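Local structure of coenzyme A transferase (Yersinia pestis, 3S8D) at residues R71-E76 with K95-F100; P51-K56 with I177-R182; S34-G39 with G65-L70. The protein probably transfers coenzyme A from an acyl-CoA to acetate, and binds coenzyme A. All coordinates share one frame; numbering follows the deposited sequence.

Contact 1: residues R71-E76 with K95-F100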
loop_
_atom_site.group_PDB
_atom_site.type_symbol
_atom_site.label_atom_id
_atom_site.label_comp_id
_atom_site.label_asym_id
_atom_site.label_seq_id
_atom_site.Cartn_x
_atom_site.Cartn_y
_atom_site.Cartn_z
ATOM N N ARG A 71 6.772 -29.016 -1.029
ATOM C CA ARG A 71 6.050 -27.757 -1.218
ATOM C C ARG A 71 6.497 -27.118 -2.511
ATOM O O ARG A 71 7.697 -26.931 -2.727
ATOM C CB ARG A 71 6.347 -26.774 -0.101
ATOM C CG ARG A 71 6.037 -27.287 1.288
ATOM C CD ARG A 71 6.127 -26.144 2.275
ATOM N NE ARG A 71 6.166 -26.630 3.644
ATOM C CZ ARG A 71 5.813 -25.920 4.708
ATOM N NH1 ARG A 71 5.376 -24.667 4.576
ATOM N NH2 ARG A 71 5.895 -26.472 5.913
ATOM N N VAL A 72 5.536 -26.804 -3.375
ATOM C CA VAL A 72 5.820 -26.008 -4.567
ATOM C C VAL A 72 5.274 -24.600 -4.353
ATOM O O VAL A 72 4.051 -24.410 -4.244
ATOM C CB VAL A 72 5.189 -26.627 -5.829
ATOM C CG1 VAL A 72 5.305 -25.666 -7.004
ATOM C CG2 VAL A 72 5.848 -27.967 -6.150
ATOM N N TYR A 73 6.177 -23.628 -4.243
ATOM C CA TYR A 73 5.779 -22.227 -4.093
ATOM C C TYR A 73 5.777 -21.563 -5.452
ATOM O O TYR A 73 6.736 -21.703 -6.211
ATOM C CB TYR A 73 6.770 -21.485 -3.217
ATOM C CG TYR A 73 6.707 -21.827 -1.747
ATOM C CD1 TYR A 73 5.944 -21.066 -0.869
ATOM C CD2 TYR A 73 7.444 -22.897 -1.230
ATOM C CE1 TYR A 73 5.902 -21.369 0.489
ATOM C CE2 TYR A 73 7.409 -23.212 0.126
ATOM C CZ TYR A 73 6.632 -22.449 0.980
ATOM O OH TYR A 73 6.588 -22.764 2.324
ATOM N N TYR A 74 4.723 -20.821 -5.761
ATOM C CA TYR A 74 4.609 -20.245 -7.096
ATOM C C TYR A 74 3.558 -19.150 -7.156
ATOM O O TYR A 74 2.684 -19.041 -6.280
ATOM C CB TYR A 74 4.238 -21.333 -8.116
ATOM C CG TYR A 74 2.899 -21.942 -7.806
ATOM C CD1 TYR A 74 1.729 -21.392 -8.323
ATOM C CD2 TYR A 74 2.796 -23.038 -6.949
ATOM C CE1 TYR A 74 0.485 -21.934 -8.017
ATOM C CE2 TYR A 74 1.561 -23.590 -6.634
ATOM C CZ TYR A 74 0.409 -23.034 -7.172
ATOM O OH TYR A 74 -0.811 -23.579 -6.860
ATOM N N PHE A 75 3.665 -18.351 -8.211
ATOM C CA PHE A 75 2.620 -17.437 -8.637
ATOM C C PHE A 75 2.112 -17.892 -10.014
ATOM O O PHE A 75 2.904 -18.381 -10.838
ATOM C CB PHE A 75 3.226 -16.050 -8.808
ATOM C CG PHE A 75 2.990 -15.137 -7.650
ATOM C CD1 PHE A 75 1.856 -14.332 -7.609
ATOM C CD2 PHE A 75 3.905 -15.072 -6.602
ATOM C CE1 PHE A 75 1.628 -13.480 -6.538
ATOM C CE2 PHE A 75 3.683 -14.222 -5.520
ATOM C CZ PHE A 75 2.541 -13.427 -5.495
ATOM N N GLU A 76 0.814 -17.738 -10.275
ATOM C CA GLU A 76 0.329 -17.801 -11.656
ATOM C C GLU A 76 0.519 -19.168 -12.311
ATOM O O GLU A 76 1.360 -19.324 -13.218
ATOM C CB GLU A 76 1.053 -16.742 -12.503
ATOM C CG GLU A 76 0.484 -16.524 -13.898
ATOM C CD GLU A 76 -0.732 -15.620 -13.879
ATOM O OE1 GLU A 76 -0.835 -14.781 -12.948
ATOM O OE2 GLU A 76 -1.581 -15.744 -14.790
ATOM N N LYS A 95 2.662 -30.575 -2.318
ATOM C CA LYS A 95 1.789 -29.569 -1.720
ATOM C C LYS A 95 1.893 -28.221 -2.405
ATOM O O LYS A 95 2.957 -27.610 -2.412
ATOM C CB LYS A 95 2.115 -29.408 -0.244
ATOM C CG LYS A 95 2.219 -30.726 0.487
ATOM C CD LYS A 95 2.213 -30.503 1.991
ATOM C CE LYS A 95 2.819 -31.695 2.721
ATOM N NZ LYS A 95 4.239 -31.832 2.312
ATOM N N PRO A 96 0.780 -27.767 -2.999
ATOM C CA PRO A 96 0.596 -26.435 -3.596
ATOM C C PRO A 96 0.623 -25.314 -2.554
ATOM O O PRO A 96 -0.284 -25.196 -1.722
ATOM C CB PRO A 96 -0.807 -26.513 -4.216
ATOM C CG PRO A 96 -1.095 -27.956 -4.363
ATOM C CD PRO A 96 -0.370 -28.653 -3.255
ATOM N N TYR A 97 1.664 -24.493 -2.605
ATOM C CA TYR A 97 1.691 -23.256 -1.837
ATOM C C TYR A 97 1.526 -22.117 -2.817
ATOM O O TYR A 97 2.506 -21.528 -3.285
ATOM C CB TYR A 97 2.990 -23.141 -1.040
ATOM C CG TYR A 97 2.918 -23.946 0.230
ATOM C CD1 TYR A 97 2.946 -25.342 0.198
ATOM C CD2 TYR A 97 2.779 -23.320 1.462
ATOM C CE1 TYR A 97 2.857 -26.086 1.372
ATOM C CE2 TYR A 97 2.685 -24.057 2.644
ATOM C CZ TYR A 97 2.723 -25.437 2.589
ATOM O OH TYR A 97 2.631 -26.161 3.754
ATOM N N SER A 98 0.269 -21.852 -3.153
ATOM C CA SER A 98 -0.085 -20.833 -4.130
ATOM C C SER A 98 0.010 -19.465 -3.497
ATOM O O SER A 98 -0.565 -19.209 -2.444
ATOM C CB SER A 98 -1.503 -21.057 -4.639
ATOM O OG SER A 98 -1.900 -19.969 -5.441
HETATM N N MSE A 99 0.741 -18.575 -4.136
HETATM C CA MSE A 99 0.886 -17.246 -3.572
HETATM C C MSE A 99 -0.184 -16.357 -4.151
HETATM O O MSE A 99 -0.261 -15.164 -3.871
HETATM C CB MSE A 99 2.306 -16.732 -3.789
HETATM C CG MSE A 99 3.318 -17.671 -3.136
HETATM SE SE MSE A 99 5.031 -17.216 -3.430
HETATM C CE MSE A 99 5.095 -15.597 -2.667
ATOM N N PHE A 100 -1.047 -16.980 -4.934
ATOM C CA PHE A 100 -2.184 -16.296 -5.505
ATOM C C PHE A 100 -3.085 -17.317 -6.174
ATOM O O PHE A 100 -2.626 -18.159 -6.933
ATOM C CB PHE A 100 -1.721 -15.257 -6.512
ATOM C CG PHE A 100 -2.827 -14.457 -7.095
ATOM C CD1 PHE A 100 -3.159 -13.227 -6.551
ATOM C CD2 PHE A 100 -3.544 -14.931 -8.190
ATOM C CE1 PHE A 100 -4.187 -12.474 -7.088
ATOM C CE2 PHE A 100 -4.574 -14.184 -8.738
ATOM C CZ PHE A 100 -4.894 -12.954 -8.189
#
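The ring of Y97 carries the side chain of R71 over one face. CD of R71 lies 3.7 Å from the centroid of the Y97 ring, a CH-pi contact off the ring centre. The guanidinium group is nearly parallel to that ring, with the planes 18° apart. K95 O meets the Y97 ring at its edge, in plane. One face of the Y73 ring receives CB of Y97, 3.6 Å from Y73 CD1. Y73 and Y97 run alongside each other in the same direction, their ring planes 36° apart. Y73 OH accepts a bond from R71 NH1, and E428 of the second subunit forms a salt bridge with the same nitrogen. CA of S98 sits over a face of the Y74 ring, and P96 CA is near the ring's edge. The Y74 side chain takes chi1 62°, between its own backbone N and carbonyl carbon, which swings its ring toward the neighbouring strand. Its OH bonds to E105. CB of M99, a selenomethionine, lies over the F75 ring, 3.3 Å from F75 CE2.

The backbones pair in parallel. V72 N bonds to K95 O and Y97 N to V72 O, both at 2.9 Å. Y74 N to Y97 O is weak at 3.4 Å. M99 N reaches Y74 O at 2.9 Å. S98 OG then accepts from F100 N in an ST turn.

E76, just past the strand, binds coenzyme A. The pair closes a beta-alpha-beta unit through helix 79-82. Beyond strand 70-74 lies strand 41-44, and helix 131-139 packs on Y73, F75 and M99.

Contact 2: residues P51-K56 with I177-R182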
loop_
_atom_site.group_PDB
_atom_site.type_symbol
_atom_site.label_atom_id
_atom_site.label_comp_id
_atom_site.label_asym_id
_atom_site.label_seq_id
_atom_site.Cartn_x
_atom_site.Cartn_y
_atom_site.Cartn_z
ATOM N N PRO A 51 8.044 -25.682 -16.903
ATOM C CA PRO A 51 8.739 -26.727 -17.687
ATOM C C PRO A 51 8.009 -28.075 -17.769
ATOM O O PRO A 51 8.214 -28.904 -16.878
ATOM C CB PRO A 51 10.068 -26.914 -16.932
ATOM C CG PRO A 51 9.944 -26.062 -15.620
ATOM C CD PRO A 51 8.536 -25.607 -15.513
ATOM N N PRO A 52 7.222 -28.307 -18.844
ATOM C CA PRO A 52 6.318 -29.467 -18.940
ATOM C C PRO A 52 7.005 -30.828 -18.735
ATOM O O PRO A 52 6.473 -31.684 -18.006
ATOM C CB PRO A 52 5.766 -29.372 -20.371
ATOM C CG PRO A 52 5.954 -27.948 -20.784
ATOM C CD PRO A 52 7.228 -27.518 -20.093
ATOM N N ALA A 53 8.157 -31.026 -19.373
ATOM C CA ALA A 53 8.866 -32.306 -19.290
ATOM C C ALA A 53 9.442 -32.542 -17.892
ATOM O O ALA A 53 9.328 -33.634 -17.334
ATOM C CB ALA A 53 9.961 -32.391 -20.347
ATOM N N LEU A 54 10.060 -31.508 -17.330
ATOM C CA LEU A 54 10.535 -31.567 -15.954
ATOM C C LEU A 54 9.377 -31.830 -14.981
ATOM O O LEU A 54 9.527 -32.574 -14.002
ATOM C CB LEU A 54 11.256 -30.266 -15.599
ATOM C CG LEU A 54 12.672 -30.176 -16.174
ATOM C CD1 LEU A 54 13.258 -28.759 -16.064
ATOM C CD2 LEU A 54 13.593 -31.217 -15.506
ATOM N N LEU A 55 8.224 -31.229 -15.261
ATOM C CA LEU A 55 7.059 -31.363 -14.393
ATOM C C LEU A 55 6.420 -32.738 -14.527
ATOM O O LEU A 55 6.099 -33.385 -13.518
ATOM C CB LEU A 55 6.035 -30.256 -14.668
ATOM C CG LEU A 55 6.533 -28.861 -14.278
ATOM C CD1 LEU A 55 5.507 -27.777 -14.605
ATOM C CD2 LEU A 55 6.919 -28.827 -12.797
ATOM N N LYS A 56 6.231 -33.179 -15.767
ATOM C CA LYS A 56 5.741 -34.526 -15.987
ATOM C C LYS A 56 6.647 -35.531 -15.264
ATOM O O LYS A 56 6.169 -36.411 -14.556
ATOM C CB LYS A 56 5.653 -34.843 -17.477
ATOM C CG LYS A 56 5.072 -36.229 -17.759
ATOM C CD LYS A 56 4.938 -36.524 -19.254
ATOM C CE LYS A 56 4.377 -37.929 -19.487
ATOM N NZ LYS A 56 4.246 -38.220 -20.945
ATOM N N ILE A 177 17.297 -26.001 -12.650
ATOM C CA ILE A 177 17.092 -26.949 -13.738
ATOM C C ILE A 177 16.276 -26.304 -14.829
ATOM O O ILE A 177 15.193 -25.762 -14.579
ATOM C CB ILE A 177 16.321 -28.227 -13.291
ATOM C CG1 ILE A 177 16.847 -28.791 -11.965
ATOM C CG2 ILE A 177 16.347 -29.286 -14.396
ATOM C CD1 ILE A 177 18.311 -29.134 -11.990
ATOM N N VAL A 178 16.798 -26.341 -16.049
ATOM C CA VAL A 178 16.142 -25.679 -17.166
ATOM C C VAL A 178 15.764 -26.653 -18.272
ATOM O O VAL A 178 16.508 -27.582 -18.580
ATOM C CB VAL A 178 17.032 -24.573 -17.759
ATOM C CG1 VAL A 178 17.320 -23.510 -16.712
ATOM C CG2 VAL A 178 18.327 -25.166 -18.292
ATOM N N GLU A 179 14.598 -26.430 -18.865
ATOM C CA GLU A 179 14.153 -27.219 -20.001
ATOM C C GLU A 179 14.305 -26.393 -21.270
ATOM O O GLU A 179 13.481 -25.525 -21.557
ATOM C CB GLU A 179 12.697 -27.652 -19.822
ATOM C CG GLU A 179 12.175 -28.543 -20.935
ATOM C CD GLU A 179 10.747 -28.991 -20.702
ATOM O OE1 GLU A 179 10.149 -28.576 -19.688
ATOM O OE2 GLU A 179 10.222 -29.761 -21.534
ATOM N N VAL A 180 15.368 -26.656 -22.022
ATOM C CA VAL A 180 15.629 -25.921 -23.252
ATOM C C VAL A 180 14.507 -26.136 -24.258
ATOM O O VAL A 180 14.178 -27.270 -24.601
ATOM C CB VAL A 180 16.966 -26.336 -23.887
ATOM C CG1 VAL A 180 17.106 -25.722 -25.270
ATOM C CG2 VAL A 180 18.126 -25.924 -22.995
ATOM N N ASN A 181 13.922 -25.040 -24.727
ATOM C CA ASN A 181 12.838 -25.113 -25.689
ATOM C C ASN A 181 12.973 -24.037 -26.774
ATOM O O ASN A 181 12.761 -22.843 -26.522
ATOM C CB ASN A 181 11.487 -25.052 -24.977
ATOM C CG ASN A 181 10.318 -25.146 -25.933
ATOM O OD1 ASN A 181 10.491 -25.363 -27.135
ATOM N ND2 ASN A 181 9.115 -24.984 -25.403
ATOM N N ARG A 182 13.327 -24.473 -27.984
ATOM C CA ARG A 182 13.552 -23.567 -29.104
ATOM C C ARG A 182 12.366 -22.638 -29.351
ATOM O O ARG A 182 12.516 -21.590 -29.989
ATOM C CB ARG A 182 13.857 -24.358 -30.389
ATOM C CG ARG A 182 12.617 -24.646 -31.238
ATOM C CD ARG A 182 12.944 -25.310 -32.586
ATOM N NE ARG A 182 11.758 -26.008 -33.087
ATOM C CZ ARG A 182 11.681 -27.325 -33.265
ATOM N NH1 ARG A 182 12.743 -28.094 -33.027
ATOM N NH2 ARG A 182 10.548 -27.875 -33.699
#
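E179 reaches the start of helix 52-63 with its carboxylate. The side chain is fully extended, with CG anti to the backbone N at chi1 -177°. This carries OE1 from the strand to the first turn of the helix. A53 N donates to E179 OE1 at 3.2 Å. The donor comes from the syn side, 27° out of the carboxylate plane, and the bond is bent. P51 sits at the N-cap position; the acceptor for A53 N comes from E179, far away in sequence. A negative group at this end is probably favoured by the helix dipole. Both proline rings also touch this oxygen: P51 CB is 3.2 Å and P52 CD 3.1 Å from E179 OE1.

Beside this polar grip is a tight apolar one. Both methyls of L54 meet CG2 of I177, with L54 CD2 3.5 Å from I177 CG2. The loose side is at K56 and R182. Both are exposed, and neither touches the opposite segment.

The axes of helix segment 52-56 and strand segment 177-180 approach to 8.4 Å, at an angle of 126°. Strand 175-180 runs between strands 143-148 and 201-204. L54 packs the helix on this part of the parallel sheet, touching M145 and V203 as well as I177. L55 packs on I80 of helix 79-82.

Contact 3: residues S34-G39 with G65-L70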
loop_
_atom_site.group_PDB
_atom_site.type_symbol
_atom_site.label_atom_id
_atom_site.label_comp_id
_atom_site.label_asym_id
_atom_site.label_seq_id
_atom_site.Cartn_x
_atom_site.Cartn_y
_atom_site.Cartn_z
ATOM N N SER A 34 15.429 -36.401 -10.443
ATOM C CA SER A 34 15.581 -37.534 -9.528
ATOM C C SER A 34 16.156 -37.152 -8.158
ATOM O O SER A 34 15.851 -37.793 -7.153
ATOM C CB SER A 34 16.456 -38.626 -10.157
ATOM O OG SER A 34 17.828 -38.430 -9.833
ATOM N N SER A 35 16.989 -36.119 -8.109
ATOM C CA SER A 35 17.748 -35.831 -6.886
ATOM C C SER A 35 17.030 -34.865 -5.931
ATOM O O SER A 35 17.446 -34.682 -4.780
ATOM C CB SER A 35 19.149 -35.320 -7.235
ATOM O OG SER A 35 19.871 -36.283 -7.999
ATOM N N ILE A 36 15.954 -34.257 -6.423
ATOM C CA ILE A 36 15.108 -33.396 -5.607
ATOM C C ILE A 36 14.645 -34.149 -4.358
ATOM O O ILE A 36 13.981 -35.181 -4.466
ATOM C CB ILE A 36 13.883 -32.934 -6.408
ATOM C CG1 ILE A 36 14.334 -32.244 -7.700
ATOM C CG2 ILE A 36 13.018 -32.012 -5.579
ATOM C CD1 ILE A 36 13.191 -31.645 -8.486
ATOM N N ALA A 37 15.002 -33.652 -3.174
ATOM C CA ALA A 37 14.657 -34.362 -1.943
ATOM C C ALA A 37 13.218 -34.120 -1.532
ATOM O O ALA A 37 12.614 -33.098 -1.889
ATOM C CB ALA A 37 15.606 -34.007 -0.804
ATOM N N SER A 38 12.677 -35.078 -0.784
ATOM C CA SER A 38 11.354 -34.948 -0.179
ATOM C C SER A 38 11.429 -33.991 1.006
ATOM O O SER A 38 12.470 -33.861 1.661
ATOM C CB SER A 38 10.841 -36.313 0.288
ATOM O OG SER A 38 11.683 -36.843 1.307
ATOM N N GLY A 39 10.330 -33.303 1.273
ATOM C CA GLY A 39 10.302 -32.325 2.347
ATOM C C GLY A 39 10.962 -30.998 1.998
ATOM O O GLY A 39 11.140 -30.153 2.876
ATOM N N GLY A 65 4.965 -42.685 -5.710
ATOM C CA GLY A 65 5.232 -42.601 -4.283
ATOM C C GLY A 65 6.732 -42.639 -4.039
ATOM O O GLY A 65 7.216 -43.299 -3.115
ATOM N N ASP A 66 7.469 -41.932 -4.895
ATOM C CA ASP A 66 8.927 -41.911 -4.834
ATOM C C ASP A 66 9.420 -40.668 -4.096
ATOM O O ASP A 66 10.480 -40.677 -3.441
ATOM C CB ASP A 66 9.521 -41.960 -6.244
ATOM C CG ASP A 66 11.038 -41.891 -6.236
ATOM O OD1 ASP A 66 11.649 -42.389 -5.256
ATOM O OD2 ASP A 66 11.614 -41.338 -7.203
ATOM N N ILE A 67 8.645 -39.594 -4.206
ATOM C CA ILE A 67 8.950 -38.379 -3.470
ATOM C C ILE A 67 7.732 -37.967 -2.654
ATOM O O ILE A 67 6.592 -38.217 -3.057
ATOM C CB ILE A 67 9.345 -37.242 -4.429
ATOM C CG1 ILE A 67 10.064 -36.120 -3.672
ATOM C CG2 ILE A 67 8.119 -36.738 -5.193
ATOM C CD1 ILE A 67 10.317 -34.881 -4.516
ATOM N N GLY A 68 7.960 -37.346 -1.506
ATOM C CA GLY A 68 6.832 -36.879 -0.718
ATOM C C GLY A 68 7.087 -35.521 -0.096
ATOM O O GLY A 68 8.214 -35.009 -0.138
ATOM N N ASP A 69 6.043 -34.927 0.468
ATOM C CA ASP A 69 6.220 -33.737 1.297
ATOM C C ASP A 69 6.994 -32.640 0.569
ATOM O O ASP A 69 7.926 -32.041 1.119
ATOM C CB ASP A 69 6.950 -34.115 2.588
ATOM C CG ASP A 69 6.480 -33.304 3.783
ATOM O OD1 ASP A 69 6.359 -32.063 3.661
ATOM O OD2 ASP A 69 6.233 -33.909 4.851
ATOM N N LEU A 70 6.613 -32.393 -0.675
ATOM C CA LEU A 70 7.258 -31.351 -1.455
ATOM C C LEU A 70 6.325 -30.152 -1.554
ATOM O O LEU A 70 5.209 -30.265 -2.067
ATOM C CB LEU A 70 7.608 -31.860 -2.848
ATOM C CG LEU A 70 8.422 -30.893 -3.712
ATOM C CD1 LEU A 70 9.825 -30.726 -3.169
ATOM C CD2 LEU A 70 8.475 -31.373 -5.137
#
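G39 N donates to G68 O at 3.1 Å, and this bond joins two loops whose CA atoms come within 4.4 Å at G39 and D69.

I67 and I36 meet across the loops. With CG1 anti to its backbone N (chi1 -163°), the I67 chain reaches across to the other loop. Its CD1 lies 4.1 Å from I36 CG2 and 3.7 Å from I36 O. I67 CG1 passes 3.9 Å from S38 CA. L70 CD1 approaches I36 CG2 at 4.2 Å.

Both loops lead into neighbouring strands of the parallel sheet, 41-44 and 70-74. The second loop follows helix 52-63, after which G65, with positive phi, closes a Schellman motif. The pair thus ties together the entrances to two strands joined by that helix, a beta-alpha-beta crossover.

I36 is buried inward against T143 and M145, while I67 and L70 lean on helix 52-63. R61 of that helix bonds to I36 O and forms a salt bridge with D66. D69 turns its carboxylate to K95 in a salt bridge, and S38 and G39 lie at the surface.

In the fold
All three contacts lie in or beside the parallel beta-sheet in the N-terminal half of the chain. Contacts 1 and 2 are buried, whereas contact 3 is partly exposed, in the loops that lead into two inner strands. Contact 1 joins strands within the sheet by backbone bonds and aromatic faces. Contact 2 sets a helix on the sheet, with a carboxylate at the helix start and apolar packing beside it. Contact 3 joins loops by a backbone bond and small apolar contacts. Helix 52-63 links them: it begins in contact 2 and leads into the second loop of contact 3. Contacts 1 and 3 adjoin, since L70 is followed directly by R71. Contact 1 alone holds a coenzyme A-binding residue.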